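Local coordinates for NmrA family protein (Shigella flexneri 2a, PDB 3QVO) that is of unknown function but probably binds NAD(P) through a Rossmann-type domain, at residues A[49-58]-A[66-76]. Residues are numbered along the deposited sequence; the frame is centred on the assembly and turned at random.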
ATOM      1  N   ILE A  49     -12.132  13.679   0.785  1.00 64.13           N
ATOM      2  CA  ILE A  49     -10.824  13.160   1.073  1.00 60.33           C
ATOM      3  C   ILE A  49      -9.819  14.256   0.781  1.00 58.70           C
ATOM      4  O   ILE A  49      -9.951  14.980  -0.201  1.00 59.82           O
ATOM      5  CB  ILE A  49     -10.439  12.049   0.100  1.00 59.31           C
ATOM      6  CG1 ILE A  49     -11.380  10.866   0.263  1.00 62.62           C
ATOM      7  CG2 ILE A  49      -8.906  11.746   0.215  1.00 54.98           C
ATOM      8  CD1 ILE A  49     -10.954   9.813   1.167  1.00 65.04           C
ATOM      9  N   LYS A  50      -8.811  14.365   1.605  1.00 56.47           N
ATOM     10  CA  LYS A  50      -7.635  15.120   1.232  1.00 56.91           C
ATOM     11  C   LYS A  50      -6.497  14.113   1.142  1.00 55.43           C
ATOM     12  O   LYS A  50      -6.206  13.432   2.142  1.00 54.74           O
ATOM     13  CB  LYS A  50      -7.301  16.173   2.263  1.00 56.95           C
ATOM     14  CG  LYS A  50      -5.936  16.831   2.006  1.00 60.14           C
ATOM     15  CD  LYS A  50      -5.521  17.854   3.099  1.00 64.35           C
ATOM     16  CE  LYS A  50      -3.964  17.991   3.193  1.00 66.37           C
ATOM     17  NZ  LYS A  50      -3.481  19.140   4.117  1.00 70.95           N
ATOM     18  N   GLN A  51      -5.849  14.012  -0.022  1.00 54.46           N
ATOM     19  CA  GLN A  51      -4.761  13.024  -0.171  1.00 52.84           C
ATOM     20  C   GLN A  51      -3.408  13.702  -0.230  1.00 52.01           C
ATOM     21  O   GLN A  51      -3.198  14.613  -1.004  1.00 53.03           O
ATOM     22  CB  GLN A  51      -4.977  12.109  -1.398  1.00 53.15           C
ATOM     23  CG  GLN A  51      -5.228  12.797  -2.733  1.00 54.01           C
ATOM     24  CD  GLN A  51      -5.479  11.801  -3.854  1.00 55.89           C
ATOM     25  OE1 GLN A  51      -4.965  10.690  -3.809  1.00 58.68           O
ATOM     26  NE2 GLN A  51      -6.223  12.206  -4.883  1.00 53.73           N
ATOM     27  N   THR A  52      -2.507  13.285   0.641  1.00 50.83           N
ATOM     28  CA  THR A  52      -1.185  13.836   0.684  1.00 50.51           C
ATOM     29  C   THR A  52      -0.277  12.851  -0.007  1.00 50.78           C
ATOM     30  O   THR A  52      -0.235  11.692   0.361  1.00 50.78           O
ATOM     31  CB  THR A  52      -0.737  13.999   2.102  1.00 50.09           C
ATOM     32  OG1 THR A  52      -1.635  14.879   2.778  1.00 49.18           O
ATOM     33  CG2 THR A  52       0.725  14.522   2.175  1.00 48.11           C
ATOM     34  N   LEU A  53       0.446  13.319  -1.014  1.00 52.44           N
ATOM     35  CA  LEU A  53       1.204  12.451  -1.905  1.00 52.58           C
ATOM     36  C   LEU A  53       2.678  12.698  -1.646  1.00 53.24           C
ATOM     37  O   LEU A  53       3.242  13.721  -2.046  1.00 53.97           O
ATOM     38  CB  LEU A  53       0.855  12.750  -3.343  1.00 53.84           C
ATOM     39  CG  LEU A  53      -0.643  12.758  -3.685  1.00 55.85           C
ATOM     40  CD1 LEU A  53      -0.835  13.030  -5.180  1.00 57.98           C
ATOM     41  CD2 LEU A  53      -1.389  11.476  -3.271  1.00 54.42           C
ATOM     42  N   PHE A  54       3.289  11.742  -0.952  1.00 52.46           N
ATOM     43  CA  PHE A  54       4.642  11.828  -0.464  1.00 52.30           C
ATOM     44  C   PHE A  54       5.515  10.999  -1.388  1.00 53.52           C
ATOM     45  O   PHE A  54       5.310   9.803  -1.502  1.00 52.12           O
ATOM     46  CB  PHE A  54       4.623  11.210   0.914  1.00 51.39           C
ATOM     47  CG  PHE A  54       5.869  11.377   1.713  1.00 52.01           C
ATOM     48  CD1 PHE A  54       6.041  12.487   2.545  1.00 51.38           C
ATOM     49  CD2 PHE A  54       6.824  10.359   1.737  1.00 53.38           C
ATOM     50  CE1 PHE A  54       7.173  12.588   3.351  1.00 54.01           C
ATOM     51  CE2 PHE A  54       7.956  10.454   2.510  1.00 53.46           C
ATOM     52  CZ  PHE A  54       8.149  11.571   3.331  1.00 53.11           C
ATOM     53  N   ALA A  55       6.484  11.650  -2.038  1.00 54.60           N
ATOM     54  CA  ALA A  55       7.383  10.972  -2.916  1.00 57.15           C
ATOM     55  C   ALA A  55       8.764  11.615  -2.976  1.00 59.50           C
ATOM     56  O   ALA A  55       8.929  12.810  -2.779  1.00 58.88           O
ATOM     57  CB  ALA A  55       6.790  10.925  -4.315  1.00 58.05           C
ATOM     58  N   ARG A  56       9.736  10.781  -3.317  1.00 62.23           N
ATOM     59  CA  ARG A  56      11.113  11.137  -3.392  1.00 65.68           C
ATOM     60  C   ARG A  56      11.322  12.117  -4.511  1.00 68.19           C
ATOM     61  O   ARG A  56      12.007  13.124  -4.351  1.00 68.38           O
ATOM     62  CB  ARG A  56      11.957   9.874  -3.662  1.00 68.11           C
ATOM     63  CG  ARG A  56      12.584   9.221  -2.420  1.00 72.84           C
ATOM     64  CD  ARG A  56      13.294   7.887  -2.751  1.00 80.42           C
ATOM     65  NE  ARG A  56      14.744   8.046  -2.988  1.00 90.11           N
ATOM     66  CZ  ARG A  56      15.716   7.549  -2.198  1.00 97.06           C
ATOM     67  NH1 ARG A  56      15.425   6.846  -1.078  1.00 97.37           N
ATOM     68  NH2 ARG A  56      17.004   7.748  -2.518  1.00101.15           N
ATOM     69  N   GLN A  57      10.754  11.787  -5.670  1.00 69.73           N
ATOM     70  CA  GLN A  57      10.852  12.642  -6.832  1.00 73.56           C
ATOM     71  C   GLN A  57       9.430  12.976  -7.267  1.00 73.31           C
ATOM     72  O   GLN A  57       8.811  12.235  -8.040  1.00 73.50           O
ATOM     73  CB  GLN A  57      11.662  11.961  -7.933  1.00 76.65           C
ATOM     74  CG  GLN A  57      13.078  11.647  -7.504  1.00 79.13           C
ATOM     75  CD  GLN A  57      13.877  10.929  -8.589  1.00 84.82           C
ATOM     76  OE1 GLN A  57      13.658   9.740  -8.869  1.00 84.43           O
ATOM     77  NE2 GLN A  57      14.800  11.652  -9.207  1.00 88.05           N
ATOM     78  N   PRO A  58       8.887  14.073  -6.715  1.00 73.25           N
ATOM     79  CA  PRO A  58       7.494  14.410  -6.970  1.00 72.63           C
ATOM     80  C   PRO A  58       7.262  14.920  -8.349  1.00 75.41           C
ATOM     81  O   PRO A  58       6.169  14.790  -8.839  1.00 75.02           O
ATOM     82  CB  PRO A  58       7.187  15.492  -5.925  1.00 70.69           C
ATOM     83  CG  PRO A  58       8.477  16.004  -5.517  1.00 72.45           C
ATOM     84  CD  PRO A  58       9.436  14.884  -5.619  1.00 72.33           C
ATOM     85  N   PRO A  66      -4.619  16.262  -8.846  1.00 73.29           N
ATOM     86  CA  PRO A  66      -5.961  16.466  -8.334  1.00 71.54           C
ATOM     87  C   PRO A  66      -6.052  17.606  -7.347  1.00 69.69           C
ATOM     88  O   PRO A  66      -5.096  17.878  -6.635  1.00 67.21           O
ATOM     89  CB  PRO A  66      -6.288  15.148  -7.618  1.00 69.87           C
ATOM     90  CG  PRO A  66      -5.125  14.257  -7.812  1.00 68.51           C
ATOM     91  CD  PRO A  66      -4.002  15.017  -8.359  1.00 70.71           C
ATOM     92  N   THR A  67      -7.220  18.240  -7.281  1.00 70.27           N
ATOM     93  CA  THR A  67      -7.382  19.447  -6.473  1.00 69.46           C
ATOM     94  C   THR A  67      -7.427  19.123  -5.003  1.00 66.32           C
ATOM     95  O   THR A  67      -7.152  19.982  -4.173  1.00 66.38           O
ATOM     96  CB  THR A  67      -8.669  20.239  -6.893  1.00 72.98           C
ATOM     97  OG1 THR A  67      -9.829  19.468  -6.557  1.00 73.25           O
ATOM     98  CG2 THR A  67      -8.641  20.511  -8.370  1.00 73.17           C
ATOM     99  N   ASN A  68      -7.736  17.870  -4.667  1.00 64.28           N
ATOM    100  CA  ASN A  68      -7.747  17.434  -3.288  1.00 61.35           C
ATOM    101  C   ASN A  68      -6.379  16.846  -2.827  1.00 59.35           C
ATOM    102  O   ASN A  68      -6.330  16.132  -1.831  1.00 56.91           O
ATOM    103  CB  ASN A  68      -8.895  16.454  -3.048  1.00 60.73           C
ATOM    104  CG  ASN A  68      -8.669  15.093  -3.750  1.00 62.54           C
ATOM    105  OD1 ASN A  68      -7.693  14.921  -4.487  1.00 61.65           O
ATOM    106  ND2 ASN A  68      -9.558  14.134  -3.500  1.00 58.97           N
ATOM    107  N   SER A  69      -5.281  17.204  -3.502  1.00 60.14           N
ATOM    108  CA  SER A  69      -3.957  16.627  -3.199  1.00 58.57           C
ATOM    109  C   SER A  69      -2.995  17.647  -2.695  1.00 58.93           C
ATOM    110  O   SER A  69      -3.122  18.826  -2.950  1.00 59.79           O
ATOM    111  CB  SER A  69      -3.306  15.971  -4.421  1.00 59.89           C
ATOM    112  OG  SER A  69      -2.885  16.946  -5.384  1.00 61.99           O
ATOM    113  N   GLN A  70      -2.034  17.154  -1.915  1.00 57.81           N
ATOM    114  CA  GLN A  70      -0.917  17.933  -1.502  1.00 57.81           C
ATOM    115  C   GLN A  70       0.277  17.043  -1.810  1.00 56.91           C
ATOM    116  O   GLN A  70       0.302  15.860  -1.447  1.00 55.85           O
ATOM    117  CB  GLN A  70      -0.995  18.288  -0.024  1.00 56.84           C
ATOM    118  CG  GLN A  70       0.217  18.998   0.460  1.00 59.61           C
ATOM    119  CD  GLN A  70      -0.074  20.018   1.553  1.00 65.76           C
ATOM    120  OE1 GLN A  70      -0.254  19.661   2.715  1.00 66.74           O
ATOM    121  NE2 GLN A  70      -0.130  21.305   1.170  1.00 66.50           N
ATOM    122  N   ILE A  71       1.242  17.612  -2.504  1.00 57.13           N
ATOM    123  CA  ILE A  71       2.387  16.862  -2.954  1.00 56.91           C
ATOM    124  C   ILE A  71       3.601  17.323  -2.188  1.00 55.46           C
ATOM    125  O   ILE A  71       3.998  18.494  -2.254  1.00 55.66           O
ATOM    126  CB  ILE A  71       2.633  17.035  -4.442  1.00 59.53           C
ATOM    127  CG1 ILE A  71       1.501  16.373  -5.227  1.00 60.45           C
ATOM    128  CG2 ILE A  71       3.958  16.369  -4.806  1.00 58.74           C
ATOM    129  CD1 ILE A  71       1.426  16.820  -6.679  1.00 61.91           C
ATOM    130  N   ILE A  72       4.129  16.379  -1.434  1.00 53.50           N
ATOM    131  CA  ILE A  72       5.254  16.571  -0.542  1.00 53.44           C
ATOM    132  C   ILE A  72       6.489  15.762  -0.975  1.00 54.41           C
ATOM    133  O   ILE A  72       6.397  14.555  -1.266  1.00 52.80           O
ATOM    134  CB  ILE A  72       4.864  16.156   0.846  1.00 52.42           C
ATOM    135  CG1 ILE A  72       3.719  17.082   1.368  1.00 54.78           C
ATOM    136  CG2 ILE A  72       6.086  16.219   1.745  1.00 50.25           C
ATOM    137  CD1 ILE A  72       3.063  16.551   2.637  1.00 58.11           C
HETATM  138  N   MSE A  73       7.616  16.458  -1.073  1.00 56.00           N
HETATM  139  CA  MSE A  73       8.894  15.816  -1.373  1.00 58.35           C
HETATM  140  C   MSE A  73       9.472  15.232  -0.106  1.00 57.57           C
HETATM  141  O   MSE A  73       9.725  15.931   0.859  1.00 57.30           O
HETATM  142  CB  MSE A  73       9.930  16.768  -1.993  1.00 60.48           C
HETATM  143  CG  MSE A  73      11.258  16.041  -2.397  1.00 62.28           C
HETATM  144 SE   MSE A  73      12.399  17.205  -3.473  0.90 70.25          SE
HETATM  145  CE  MSE A  73      13.084  18.312  -2.005  1.00 66.97           C
ATOM    146  N   GLY A  74       9.674  13.930  -0.118  1.00 58.59           N
ATOM    147  CA  GLY A  74      10.298  13.256   1.010  1.00 58.77           C
ATOM    148  C   GLY A  74      10.540  11.752   0.855  1.00 59.03           C
ATOM    149  O   GLY A  74       9.910  11.044   0.075  1.00 58.17           O
ATOM    150  N   ASP A  75      11.438  11.292   1.699  1.00 59.98           N
ATOM    151  CA  ASP A  75      11.921   9.942   1.736  1.00 60.73           C
ATOM    152  C   ASP A  75      11.409   9.408   3.053  1.00 58.45           C
ATOM    153  O   ASP A  75      11.532  10.105   4.057  1.00 57.72           O
ATOM    154  CB  ASP A  75      13.449  10.091   1.744  1.00 63.63           C
ATOM    155  CG  ASP A  75      14.180   8.794   1.842  1.00 66.04           C
ATOM    156  OD1 ASP A  75      13.601   7.744   2.184  1.00 63.96           O
ATOM    157  OD2 ASP A  75      15.400   8.854   1.584  1.00 76.28           O
ATOM    158  N   VAL A  76      10.845   8.199   3.085  1.00 57.30           N
ATOM    159  CA  VAL A  76      10.383   7.633   4.376  1.00 56.54           C
ATOM    160  C   VAL A  76      11.499   7.396   5.410  1.00 57.10           C
ATOM    161  O   VAL A  76      11.231   7.367   6.604  1.00 56.00           O
ATOM    162  CB  VAL A  76       9.541   6.324   4.215  1.00 56.45           C
ATOM    163  CG1 VAL A  76       8.363   6.609   3.259  1.00 55.32           C
ATOM    164  CG2 VAL A  76      10.371   5.181   3.739  1.00 57.17           C
TER
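Phe-54 reaches across to the chain of 66-76 and lays its ring against Gly-74. From CB, which leads the ring out with CG anti to the backbone N (chi1 -171°), the ring leans along the neighbouring strand: CD1 meets Ile-72 CG2 at 3.8 Å, CE1 lies between that methyl and Gly-74 CA, CD2 and CE2 approach Gly-74 O, CE2 also touches Val-76 CG1 at 3.9 Å, and CZ comes over Gly-74 C. Gly-74 CA stands 4.0 Å from the centroid of the Phe-54 ring, 29° off its normal, which meets the criterion for a CH-pi contact; Val-76 N lies at the ring edge. The backbones pair as parallel strands, and six hydrogen bonds run from Gln-51 N to Asn-68 O through to Gly-74 N with Ala-55 O, just past strand 69-73. At the other end Gln-51 NE2 gives a nearly straight bond (167°) to Asn-68 OD1, 3.1 Å away, although the two amide planes are almost perpendicular. Asn-68 ND2 bonds Leu-43 O and Lys-46 O, so both ends of that amide are held. Beyond the strands, Arg-56 NH1 and Asp-75 OD2 form a salt bridge of charges alone at 3.3 Å, OD2 lying well out of the guanidinium plane; Asp-75 OD1 accepts from Leu-77 N. In this Rossmann-type sheet, strand 49-55 lies between 24-29 and 69-73; Leu-53 packs on helix 34-43, while Phe-54 and Ile-72 both meet Ala-85 of helix 79-86.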